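Local coordinates for protein mRNA export factor GLE1 (Saccharomyces cerevisiae, PDB 6B4E) that acts in mRNA export as a nuclear pore complex component, binds inositol hexakisphosphate, activates an enzyme and meets NUP42, DBP5 and GFD1 through this C-terminal part, at residues N221-N225 with T226-I230; S251-L254 with I255-G258; A274-R277 with I278-E281. All coordinates share one frame; numbering follows the deposited sequence.

Contact 1. Residues N221-N225 with T226-I230; sequences NLITN and THFVI
T224 OG1 is gripped from two directions: a water, 2.7 Å from T224 OG1, bridges it to T226 OG1, and T226 N gives it a weak, long bond at 3.4 Å. The water donates to T226 OG1, which also bonds D173. At chi1 68° T224 OG1 sits between its own N and carbonyl carbon, which turns it to the first turn of helix 225-264. In the reciprocal direction T224 N donates to H227 ND1 at 3.1 Å with a nearly straight N-H (169°), although the donor lies 24° out of the imidazole plane. T224 holds the N-cap position and with H227 forms a capping box at the start of the helix. That ND1 accepts is consistent with a proton on NE2, the atom bonded to T144 OG1. I223 lays its CD1 over one ring face as a CH-pi contact, 3.9 Å from CD1 to the H227 ring centroid. Replacing H227 by an alanine is likely to leave T224 N and T144 OG1 without their ring partner and I223 CD1 with no face to lie on. I223 CG2 instead meets F228 CE2 at 3.7 Å, the two side chains crossing at about a right angle. Within the first turn, V229 N bonds N225 O at 3.0 Å, while V229 CG2 lies against N225 ND2, an amide whose oxygen and nitrogen are held by G272 and D173.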
loop_
_atom_site.group_PDB
_atom_site.type_symbol
_atom_site.label_atom_id
_atom_site.label_comp_id
_atom_site.label_asym_id
_atom_site.label_seq_id
_atom_site.Cartn_x
_atom_site.Cartn_y
_atom_site.Cartn_z
ATOM N N ASN A 221 -12.061 3.075 -19.129
ATOM C CA ASN A 221 -11.662 4.412 -19.556
ATOM C C ASN A 221 -10.869 5.159 -18.494
ATOM O O ASN A 221 -10.283 6.208 -18.806
ATOM C CB ASN A 221 -12.902 5.219 -19.933
ATOM C CG ASN A 221 -13.925 5.237 -18.827
ATOM O OD1 ASN A 221 -14.541 4.204 -18.523
ATOM N ND2 ASN A 221 -14.115 6.394 -18.207
ATOM N N LEU A 222 -10.824 4.654 -17.257
ATOM C CA LEU A 222 -10.043 5.274 -16.187
ATOM C C LEU A 222 -8.733 4.560 -15.895
ATOM O O LEU A 222 -7.946 5.057 -15.081
ATOM C CB LEU A 222 -10.861 5.324 -14.895
ATOM C CG LEU A 222 -12.146 6.152 -14.990
ATOM C CD1 LEU A 222 -12.828 6.097 -13.660
ATOM C CD2 LEU A 222 -11.868 7.602 -15.404
ATOM N N ILE A 223 -8.485 3.417 -16.528
ATOM C CA ILE A 223 -7.253 2.671 -16.325
ATOM C C ILE A 223 -6.126 3.370 -17.069
ATOM O O ILE A 223 -6.274 3.768 -18.226
ATOM C CB ILE A 223 -7.436 1.219 -16.807
ATOM C CG1 ILE A 223 -8.495 0.509 -15.956
ATOM C CG2 ILE A 223 -6.124 0.442 -16.771
ATOM C CD1 ILE A 223 -8.127 0.333 -14.498
ATOM N N THR A 224 -4.990 3.518 -16.402
ATOM C CA THR A 224 -3.812 4.146 -16.972
ATOM C C THR A 224 -2.624 3.233 -16.734
ATOM O O THR A 224 -2.745 2.170 -16.112
ATOM C CB THR A 224 -3.567 5.527 -16.357
ATOM O OG1 THR A 224 -3.194 5.372 -14.985
ATOM C CG2 THR A 224 -4.822 6.372 -16.454
ATOM N N ASN A 225 -1.462 3.645 -17.249
ATOM C CA ASN A 225 -0.272 2.825 -17.062
ATOM C C ASN A 225 -0.009 2.556 -15.590
ATOM O O ASN A 225 0.497 1.481 -15.238
ATOM C CB ASN A 225 0.939 3.502 -17.694
ATOM C CG ASN A 225 2.210 2.693 -17.524
ATOM O OD1 ASN A 225 2.293 1.538 -17.945
ATOM N ND2 ASN A 225 3.217 3.304 -16.926
ATOM N N THR A 226 -0.350 3.517 -14.718
ATOM C CA THR A 226 -0.007 3.410 -13.301
ATOM C C THR A 226 -0.689 2.218 -12.644
ATOM O O THR A 226 -0.124 1.592 -11.742
ATOM C CB THR A 226 -0.390 4.692 -12.560
ATOM O OG1 THR A 226 -0.013 5.849 -13.336
ATOM C CG2 THR A 226 0.293 4.738 -11.223
ATOM N N HIS A 227 -1.919 1.907 -13.048
ATOM C CA HIS A 227 -2.573 0.719 -12.500
ATOM C C HIS A 227 -1.733 -0.523 -12.757
ATOM O O HIS A 227 -1.605 -1.396 -11.885
ATOM C CB HIS A 227 -3.955 0.538 -13.113
ATOM C CG HIS A 227 -4.928 1.595 -12.709
ATOM N ND1 HIS A 227 -5.083 2.769 -13.418
ATOM C CD2 HIS A 227 -5.781 1.669 -11.662
ATOM C CE1 HIS A 227 -6.003 3.514 -12.832
ATOM N NE2 HIS A 227 -6.446 2.867 -11.768
ATOM N N PHE A 228 -1.160 -0.622 -13.948
ATOM C CA PHE A 228 -0.355 -1.782 -14.272
ATOM C C PHE A 228 0.961 -1.754 -13.521
ATOM O O PHE A 228 1.457 -2.802 -13.093
ATOM C CB PHE A 228 -0.112 -1.858 -15.779
ATOM C CG PHE A 228 -1.358 -2.164 -16.580
ATOM C CD1 PHE A 228 -1.851 -3.451 -16.657
ATOM C CD2 PHE A 228 -2.038 -1.158 -17.238
ATOM C CE1 PHE A 228 -2.990 -3.730 -17.380
ATOM C CE2 PHE A 228 -3.175 -1.432 -17.972
ATOM C CZ PHE A 228 -3.648 -2.728 -18.043
ATOM N N VAL A 229 1.545 -0.562 -13.370
ATOM C CA VAL A 229 2.772 -0.428 -12.598
ATOM C C VAL A 229 2.561 -0.918 -11.169
ATOM O O VAL A 229 3.355 -1.708 -10.656
ATOM C CB VAL A 229 3.275 1.028 -12.628
ATOM C CG1 VAL A 229 4.465 1.198 -11.682
ATOM C CG2 VAL A 229 3.695 1.400 -14.032
ATOM N N ILE A 230 1.527 -0.423 -10.485
ATOM C CA ILE A 230 1.385 -0.802 -9.086
ATOM C C ILE A 230 1.028 -2.280 -8.973
ATOM O O ILE A 230 1.409 -2.933 -7.995
ATOM C CB ILE A 230 0.375 0.095 -8.346
ATOM C CG1 ILE A 230 -1.040 -0.066 -8.891
ATOM C CG2 ILE A 230 0.832 1.565 -8.401
ATOM C CD1 ILE A 230 -1.851 -1.136 -8.156
HETATM O O HOH W 1 -1.738 7.562 -14.249
#

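Contact 2. Residues S251-L254 with I255-G258; sequences SKLL and ILIG
Four consecutive i to i+4 bonds carry the backbone from S251-L254 into I255-G258, from I255 N to S251 O at 3.0 Å through to G258 N to L254 O at 2.9 Å, and the turn widens to pi type at 256-258. In this set the bond from L256 N to K252 O is the most bent, with an N-H...O angle of 144°. Side-chain methyls meet loosely. L253 CD1 reaches L256 CD2 at 4.2 Å, and L254 CD2 and I257 CD1 come within 4.3 Å. This is i to i+3 packing along an alpha helix of an all-helical fold: the L253 and L256 face meets W209, L212 and C216 of helix 206-216, and an apolar side chain of another protein's chain also packs on each of these leucines. Closer approaches are of side-chain carbons to backbone oxygens. I257 carries CG1 between its backbone N and carbonyl carbon (chi1 59°), which brings CG1 to 3.4 Å from L254 O. On the exposed flank I255 runs CG1 back alongside S251 O at 3.2 Å, and its side chain touches W283. K252 NZ bonds Q249 OE1 and backbone of the other protein, whose aromatic side chain K252 also meets by cation-pi contact.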
loop_
_atom_site.group_PDB
_atom_site.type_symbol
_atom_site.label_atom_id
_atom_site.label_comp_id
_atom_site.label_asym_id
_atom_site.label_seq_id
_atom_site.Cartn_x
_atom_site.Cartn_y
_atom_site.Cartn_z
ATOM N N SER A 251 -5.643 -17.511 -8.226
ATOM C CA SER A 251 -5.170 -17.781 -9.584
ATOM C C SER A 251 -6.091 -17.168 -10.623
ATOM O O SER A 251 -5.625 -16.609 -11.617
ATOM C CB SER A 251 -5.051 -19.285 -9.826
ATOM O OG SER A 251 -4.077 -19.878 -8.979
ATOM N N LYS A 252 -7.404 -17.291 -10.434
ATOM C CA LYS A 252 -8.335 -16.654 -11.362
ATOM C C LYS A 252 -8.105 -15.149 -11.417
ATOM O O LYS A 252 -8.211 -14.533 -12.483
ATOM C CB LYS A 252 -9.776 -16.944 -10.952
ATOM C CG LYS A 252 -10.161 -18.409 -11.123
ATOM C CD LYS A 252 -11.322 -18.819 -10.230
ATOM C CE LYS A 252 -12.562 -18.001 -10.485
ATOM N NZ LYS A 252 -13.708 -18.466 -9.627
ATOM N N LEU A 253 -7.794 -14.533 -10.275
ATOM C CA LEU A 253 -7.650 -13.084 -10.260
ATOM C C LEU A 253 -6.316 -12.666 -10.867
ATOM O O LEU A 253 -6.236 -11.625 -11.533
ATOM C CB LEU A 253 -7.819 -12.574 -8.823
ATOM C CG LEU A 253 -7.946 -11.068 -8.598
ATOM C CD1 LEU A 253 -8.849 -10.410 -9.621
ATOM C CD2 LEU A 253 -8.464 -10.820 -7.207
ATOM N N LEU A 254 -5.263 -13.470 -10.676
ATOM C CA LEU A 254 -3.990 -13.180 -11.339
ATOM C C LEU A 254 -4.116 -13.310 -12.847
ATOM O O LEU A 254 -3.535 -12.511 -13.599
ATOM C CB LEU A 254 -2.882 -14.105 -10.833
ATOM C CG LEU A 254 -2.472 -13.964 -9.362
ATOM C CD1 LEU A 254 -1.178 -14.759 -9.159
ATOM C CD2 LEU A 254 -2.277 -12.532 -8.954
ATOM N N ILE A 255 -4.854 -14.319 -13.316
ATOM C CA ILE A 255 -5.114 -14.435 -14.748
ATOM C C ILE A 255 -5.891 -13.220 -15.240
ATOM O O ILE A 255 -5.648 -12.713 -16.340
ATOM C CB ILE A 255 -5.854 -15.750 -15.046
ATOM C CG1 ILE A 255 -4.934 -16.937 -14.722
ATOM C CG2 ILE A 255 -6.349 -15.795 -16.499
ATOM C CD1 ILE A 255 -5.617 -18.261 -14.688
ATOM N N LEU A 256 -6.849 -12.743 -14.449
ATOM C CA LEU A 256 -7.660 -11.618 -14.890
ATOM C C LEU A 256 -6.801 -10.371 -15.061
ATOM O O LEU A 256 -6.914 -9.676 -16.075
ATOM C CB LEU A 256 -8.808 -11.370 -13.915
ATOM C CG LEU A 256 -9.866 -10.380 -14.415
ATOM C CD1 LEU A 256 -10.632 -10.925 -15.639
ATOM C CD2 LEU A 256 -10.820 -10.082 -13.315
ATOM N N ILE A 257 -5.913 -10.075 -14.098
ATOM C CA ILE A 257 -5.084 -8.869 -14.250
ATOM C C ILE A 257 -3.999 -9.076 -15.302
ATOM O O ILE A 257 -3.682 -8.160 -16.071
ATOM C CB ILE A 257 -4.467 -8.394 -12.910
ATOM C CG1 ILE A 257 -3.566 -9.440 -12.218
ATOM C CG2 ILE A 257 -5.547 -7.926 -11.991
ATOM C CD1 ILE A 257 -2.704 -8.831 -11.097
ATOM N N GLY A 258 -3.378 -10.256 -15.335
ATOM C CA GLY A 258 -2.201 -10.430 -16.170
ATOM C C GLY A 258 -2.498 -10.725 -17.622
ATOM O O GLY A 258 -1.713 -10.350 -18.502
#

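Contact 3. Residues A274-R277 with I278-E281; sequences ARLR and ILLE
Among the backbone bonds joining A274-R277 to I278-E281, each of four amides donates to the carbonyl four residues earlier; L280 N to L276 O is the straightest, 2.9 Å long with an N-H...O angle of 166°. Apolar contact is looser: L276 CD1 and L279 CD1 stand 4.4 Å apart, and both leucines pack on W235 of helix 225-264. The charged side chains contribute in two ways. R275 folds at chi3 (90°) and presents a guanidinium face to L279 CD1, which approaches to 3.9 Å from R275 NH2, while R275 NH1 is salt-bridged to D236. R277 and E281 do not pair directly, since R277 NH2 and E281 OE2 are 4.9 Å apart. Their planar groups are turned 59° against each other. A water spans the gap, accepting from R277 NH2 at 3.0 Å, in the guanidinium plane, and donating to E281 OE2 at 2.6 Å. The aliphatic part of R277 supplies the closer approach, with its CG 3.5 Å from E281 OE2. R277 NH2 also forms a salt bridge with E259, so its charge is probably balanced chiefly across the helix pair. The pattern is that of an amphipathic helix, its leucines and arginines turned to helix 225-264 and its course antiparallel to the 251-258 part.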
loop_
_atom_site.group_PDB
_atom_site.type_symbol
_atom_site.label_atom_id
_atom_site.label_comp_id
_atom_site.label_asym_id
_atom_site.label_seq_id
_atom_site.Cartn_x
_atom_site.Cartn_y
_atom_site.Cartn_z
ATOM N N ALA A 274 3.039 -4.363 -20.239
ATOM C CA ALA A 274 4.004 -5.316 -20.793
ATOM C C ALA A 274 4.729 -6.066 -19.686
ATOM O O ALA A 274 4.925 -7.289 -19.778
ATOM C CB ALA A 274 5.002 -4.585 -21.689
ATOM N N ARG A 275 5.120 -5.359 -18.623
ATOM C CA ARG A 275 5.821 -6.024 -17.529
ATOM C C ARG A 275 4.895 -6.961 -16.761
ATOM O O ARG A 275 5.316 -8.044 -16.332
ATOM C CB ARG A 275 6.439 -5.010 -16.574
ATOM C CG ARG A 275 7.481 -5.693 -15.689
ATOM C CD ARG A 275 8.276 -4.705 -14.889
ATOM N NE ARG A 275 7.646 -4.446 -13.601
ATOM C CZ ARG A 275 7.740 -5.253 -12.552
ATOM N NH1 ARG A 275 7.140 -4.929 -11.420
ATOM N NH2 ARG A 275 8.427 -6.387 -12.637
ATOM N N LEU A 276 3.637 -6.563 -16.559
ATOM C CA LEU A 276 2.701 -7.450 -15.871
ATOM C C LEU A 276 2.488 -8.725 -16.674
ATOM O O LEU A 276 2.395 -9.819 -16.110
ATOM C CB LEU A 276 1.366 -6.744 -15.631
ATOM C CG LEU A 276 0.390 -7.458 -14.689
ATOM C CD1 LEU A 276 0.992 -7.635 -13.305
ATOM C CD2 LEU A 276 -0.934 -6.695 -14.579
ATOM N N ARG A 277 2.426 -8.609 -18.003
ATOM C CA ARG A 277 2.275 -9.812 -18.814
ATOM C C ARG A 277 3.505 -10.709 -18.692
ATOM O O ARG A 277 3.383 -11.935 -18.688
ATOM C CB ARG A 277 2.011 -9.439 -20.273
ATOM C CG ARG A 277 2.000 -10.647 -21.207
ATOM C CD ARG A 277 1.417 -10.323 -22.569
ATOM N NE ARG A 277 0.002 -9.977 -22.500
ATOM C CZ ARG A 277 -0.994 -10.858 -22.481
ATOM N NH1 ARG A 277 -2.253 -10.432 -22.424
ATOM N NH2 ARG A 277 -0.743 -12.162 -22.518
ATOM N N ILE A 278 4.702 -10.118 -18.592
ATOM C CA ILE A 278 5.915 -10.917 -18.392
ATOM C C ILE A 278 5.850 -11.674 -17.065
ATOM O O ILE A 278 6.279 -12.840 -16.980
ATOM C CB ILE A 278 7.158 -10.007 -18.467
ATOM C CG1 ILE A 278 7.350 -9.509 -19.914
ATOM C CG2 ILE A 278 8.390 -10.716 -17.932
ATOM C CD1 ILE A 278 7.641 -10.589 -20.926
ATOM N N LEU A 279 5.330 -11.024 -16.012
ATOM C CA LEU A 279 5.168 -11.690 -14.719
ATOM C C LEU A 279 4.159 -12.827 -14.816
ATOM O O LEU A 279 4.383 -13.924 -14.267
ATOM C CB LEU A 279 4.732 -10.689 -13.651
ATOM C CG LEU A 279 5.773 -9.632 -13.275
ATOM C CD1 LEU A 279 5.223 -8.559 -12.400
ATOM C CD2 LEU A 279 6.990 -10.255 -12.570
ATOM N N LEU A 280 3.036 -12.586 -15.506
ATOM C CA LEU A 280 2.082 -13.667 -15.737
ATOM C C LEU A 280 2.773 -14.839 -16.423
ATOM O O LEU A 280 2.594 -15.998 -16.033
ATOM C CB LEU A 280 0.914 -13.172 -16.595
ATOM C CG LEU A 280 -0.044 -14.259 -17.133
ATOM C CD1 LEU A 280 -1.140 -14.524 -16.152
ATOM C CD2 LEU A 280 -0.625 -13.909 -18.499
ATOM N N GLU A 281 3.572 -14.550 -17.449
ATOM C CA GLU A 281 4.236 -15.607 -18.200
ATOM C C GLU A 281 5.218 -16.389 -17.338
ATOM O O GLU A 281 5.358 -17.610 -17.500
ATOM C CB GLU A 281 4.959 -15.023 -19.413
ATOM C CG GLU A 281 4.029 -14.472 -20.462
ATOM C CD GLU A 281 4.747 -13.676 -21.558
ATOM O OE1 GLU A 281 6.003 -13.547 -21.525
ATOM O OE2 GLU A 281 4.035 -13.199 -22.464
HETATM O O HOH W 2 1.541 -14.006 -22.843
#

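From the N terminus, contact 1 comes first, after helix 206-216, where the loop turns into helix 225-264. Contact 2 lies farther along that range, its centre 16 Å from that of contact 1, but 251-258 runs nearly opposite to 226-230, so the range reverses direction between them. Contact 3 follows on helix 271-284. All three are local and in series: none closes a long loop, nests in or crosses another. Segment 274-281 runs antiparallel to 251-258 and touches both earlier sites, through L276 CD2 to F228 CD1 at 4.0 Å in contact 1 and to I257 O at 3.5 Å in contact 2. L280 packs its CD2 on G258 O and its CD1 on L254 O.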